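Local structure of uncharacterized protein (3R87) at residues K31-A36 against G108-V113. The protein probably hydrolyses thioesters, as a hot-dog-fold member of the 4-hydroxybenzoyl-CoA thioesterase family. Residues are numbered along the deposited sequence; the frame is centred on the assembly and turned at random.
Sequences KYFERA and GDIEMV
Phe33 on helix 28-41 and Gly108 on strand 106-115 mark the closest approach of the two backbones, with their CA atoms 8.2 Å apart. This is the hot-dog fold, in which a curved antiparallel sheet wraps round a long central helix. No hydrogen bond joins the two segments, and the Phe33 side chain spans the gap. Its CG lies anti to the carbonyl carbon (chi1 -70°), and the ring leans toward the start of the strand segment. Ring atom CE2 comes 3.8 Å from Gly108 N and 3.9 Å from Gly108 CA. The backbone meets the ring obliquely. Gly108 has no side chain to stand between them, and the ring lies directly against its main chain. Met64, Ile78 and Val96 of three other strands also touch Phe33, which places its ring in the core between helix and sheet. Strands 56-66 and 89-97 pair with strand 106-115 by backbone hydrogen bonds. Asp109 points away from the helix, and its OD1 forms a salt bridge with Arg93. Ile110 points back toward the helix, but its contact with the Phe33 ring is loose and doubtful. At the ring's far end, Phe33 CZ lies 4.0 Å from Gly108 N.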
loop_
_atom_site.group_PDB
_atom_site.type_symbol
_atom_site.label_atom_id
_atom_site.label_comp_id
_atom_site.label_asym_id
_atom_site.label_seq_id
_atom_site.Cartn_x
_atom_site.Cartn_y
_atom_site.Cartn_z
ATOM N N LYS A 31 -5.870 -7.132 3.119
ATOM C CA LYS A 31 -4.631 -7.713 2.577
ATOM C C LYS A 31 -4.234 -8.968 3.381
ATOM O O LYS A 31 -3.838 -9.985 2.799
ATOM C CB LYS A 31 -3.478 -6.693 2.641
ATOM C CG LYS A 31 -3.714 -5.478 1.823
ATOM C CD LYS A 31 -2.586 -4.467 1.961
ATOM C CE LYS A 31 -2.878 -3.211 1.101
ATOM N NZ LYS A 31 -1.642 -2.415 0.746
ATOM N N TYR A 32 -4.288 -8.846 4.720
ATOM C CA TYR A 32 -3.878 -9.971 5.541
ATOM C C TYR A 32 -4.803 -11.168 5.304
ATOM O O TYR A 32 -4.345 -12.303 5.283
ATOM C CB TYR A 32 -3.937 -9.602 7.015
ATOM C CG TYR A 32 -3.170 -8.327 7.388
ATOM C CD1 TYR A 32 -2.106 -7.818 6.627
ATOM C CD2 TYR A 32 -3.581 -7.623 8.504
ATOM C CE1 TYR A 32 -1.525 -6.611 6.978
ATOM C CE2 TYR A 32 -2.994 -6.415 8.871
ATOM C CZ TYR A 32 -1.971 -5.907 8.065
ATOM O OH TYR A 32 -1.465 -4.688 8.405
ATOM N N PHE A 33 -6.109 -10.897 5.123
ATOM C CA PHE A 33 -7.039 -11.957 4.833
ATOM C C PHE A 33 -6.709 -12.625 3.510
ATOM O O PHE A 33 -6.813 -13.839 3.382
ATOM C CB PHE A 33 -8.456 -11.460 4.874
ATOM C CG PHE A 33 -9.000 -11.109 6.229
ATOM C CD1 PHE A 33 -8.379 -11.481 7.417
ATOM C CD2 PHE A 33 -10.215 -10.444 6.338
ATOM C CE1 PHE A 33 -8.936 -11.242 8.650
ATOM C CE2 PHE A 33 -10.774 -10.191 7.599
ATOM C CZ PHE A 33 -10.138 -10.574 8.751
ATOM N N GLU A 34 -6.311 -11.830 2.496
ATOM C CA GLU A 34 -5.910 -12.369 1.212
ATOM C C GLU A 34 -4.708 -13.312 1.378
ATOM O O GLU A 34 -4.715 -14.424 0.823
ATOM C CB GLU A 34 -5.626 -11.241 0.226
ATOM C CG GLU A 34 -5.542 -11.684 -1.211
ATOM C CD GLU A 34 -4.235 -12.421 -1.606
ATOM O OE1 GLU A 34 -3.197 -12.102 -1.105
ATOM O OE2 GLU A 34 -4.259 -13.304 -2.491
ATOM N N ARG A 35 -3.692 -12.884 2.122
ATOM C CA ARG A 35 -2.523 -13.724 2.331
ATOM C C ARG A 35 -2.945 -15.048 2.931
ATOM O O ARG A 35 -2.478 -16.125 2.553
ATOM C CB ARG A 35 -1.530 -13.052 3.280
ATOM C CG ARG A 35 -0.977 -11.724 2.821
ATOM C CD ARG A 35 -0.068 -11.167 3.890
ATOM N NE ARG A 35 0.222 -9.764 3.669
ATOM C CZ ARG A 35 0.811 -8.966 4.547
ATOM N NH1 ARG A 35 1.234 -9.479 5.708
ATOM N NH2 ARG A 35 0.909 -7.680 4.298
ATOM N N ALA A 36 -3.802 -14.975 3.956
ATOM C CA ALA A 36 -4.193 -16.165 4.690
ATOM C C ALA A 36 -4.959 -17.125 3.779
ATOM O O ALA A 36 -4.775 -18.359 3.904
ATOM C CB ALA A 36 -4.986 -15.760 5.913
ATOM N N GLY A 108 -14.140 -10.807 9.205
ATOM C CA GLY A 108 -14.607 -10.718 7.830
ATOM C C GLY A 108 -15.357 -11.963 7.439
ATOM O O GLY A 108 -14.909 -13.100 7.696
ATOM N N ASP A 109 -16.490 -11.767 6.773
ATOM C CA ASP A 109 -17.196 -12.804 6.050
ATOM C C ASP A 109 -17.016 -12.508 4.573
ATOM O O ASP A 109 -17.475 -11.442 4.090
ATOM C CB ASP A 109 -18.704 -12.809 6.393
ATOM C CG ASP A 109 -18.997 -13.089 7.838
ATOM O OD1 ASP A 109 -18.484 -14.074 8.341
ATOM O OD2 ASP A 109 -19.808 -12.311 8.454
ATOM N N ILE A 110 -16.296 -13.354 3.862
ATOM C CA ILE A 110 -15.864 -13.114 2.497
ATOM C C ILE A 110 -16.455 -14.123 1.565
ATOM O O ILE A 110 -16.483 -15.328 1.883
ATOM C CB ILE A 110 -14.333 -13.081 2.395
ATOM C CG1 ILE A 110 -13.712 -11.732 2.802
ATOM C CG2 ILE A 110 -13.902 -13.445 0.984
ATOM C CD1 ILE A 110 -13.821 -11.239 3.807
ATOM N N GLU A 111 -16.988 -13.715 0.441
ATOM C CA GLU A 111 -17.468 -14.601 -0.588
ATOM C C GLU A 111 -16.573 -14.488 -1.783
ATOM O O GLU A 111 -16.364 -13.365 -2.307
ATOM C CB GLU A 111 -18.888 -14.269 -1.012
ATOM C CG GLU A 111 -19.854 -14.260 0.052
ATOM C CD GLU A 111 -21.309 -14.167 -0.421
ATOM O OE1 GLU A 111 -21.600 -13.984 -1.657
ATOM O OE2 GLU A 111 -22.180 -14.190 0.482
ATOM N N MET A 112 -16.046 -15.592 -2.257
ATOM C CA MET A 112 -15.069 -15.673 -3.307
ATOM C C MET A 112 -15.672 -16.400 -4.524
ATOM O O MET A 112 -16.363 -17.421 -4.331
ATOM C CB MET A 112 -13.921 -16.556 -2.741
ATOM C CG MET A 112 -12.760 -16.776 -3.673
ATOM S SD MET A 112 -11.430 -17.799 -3.090
ATOM C CE MET A 112 -11.895 -19.371 -3.182
ATOM N N VAL A 113 -15.322 -15.943 -5.720
ATOM C CA VAL A 113 -15.633 -16.625 -6.982
ATOM C C VAL A 113 -14.319 -16.837 -7.747
ATOM O O VAL A 113 -13.283 -16.312 -7.429
ATOM C CB VAL A 113 -16.600 -15.769 -7.781
ATOM C CG1 VAL A 113 -17.902 -15.632 -7.009
ATOM C CG2 VAL A 113 -16.061 -14.359 -8.100
#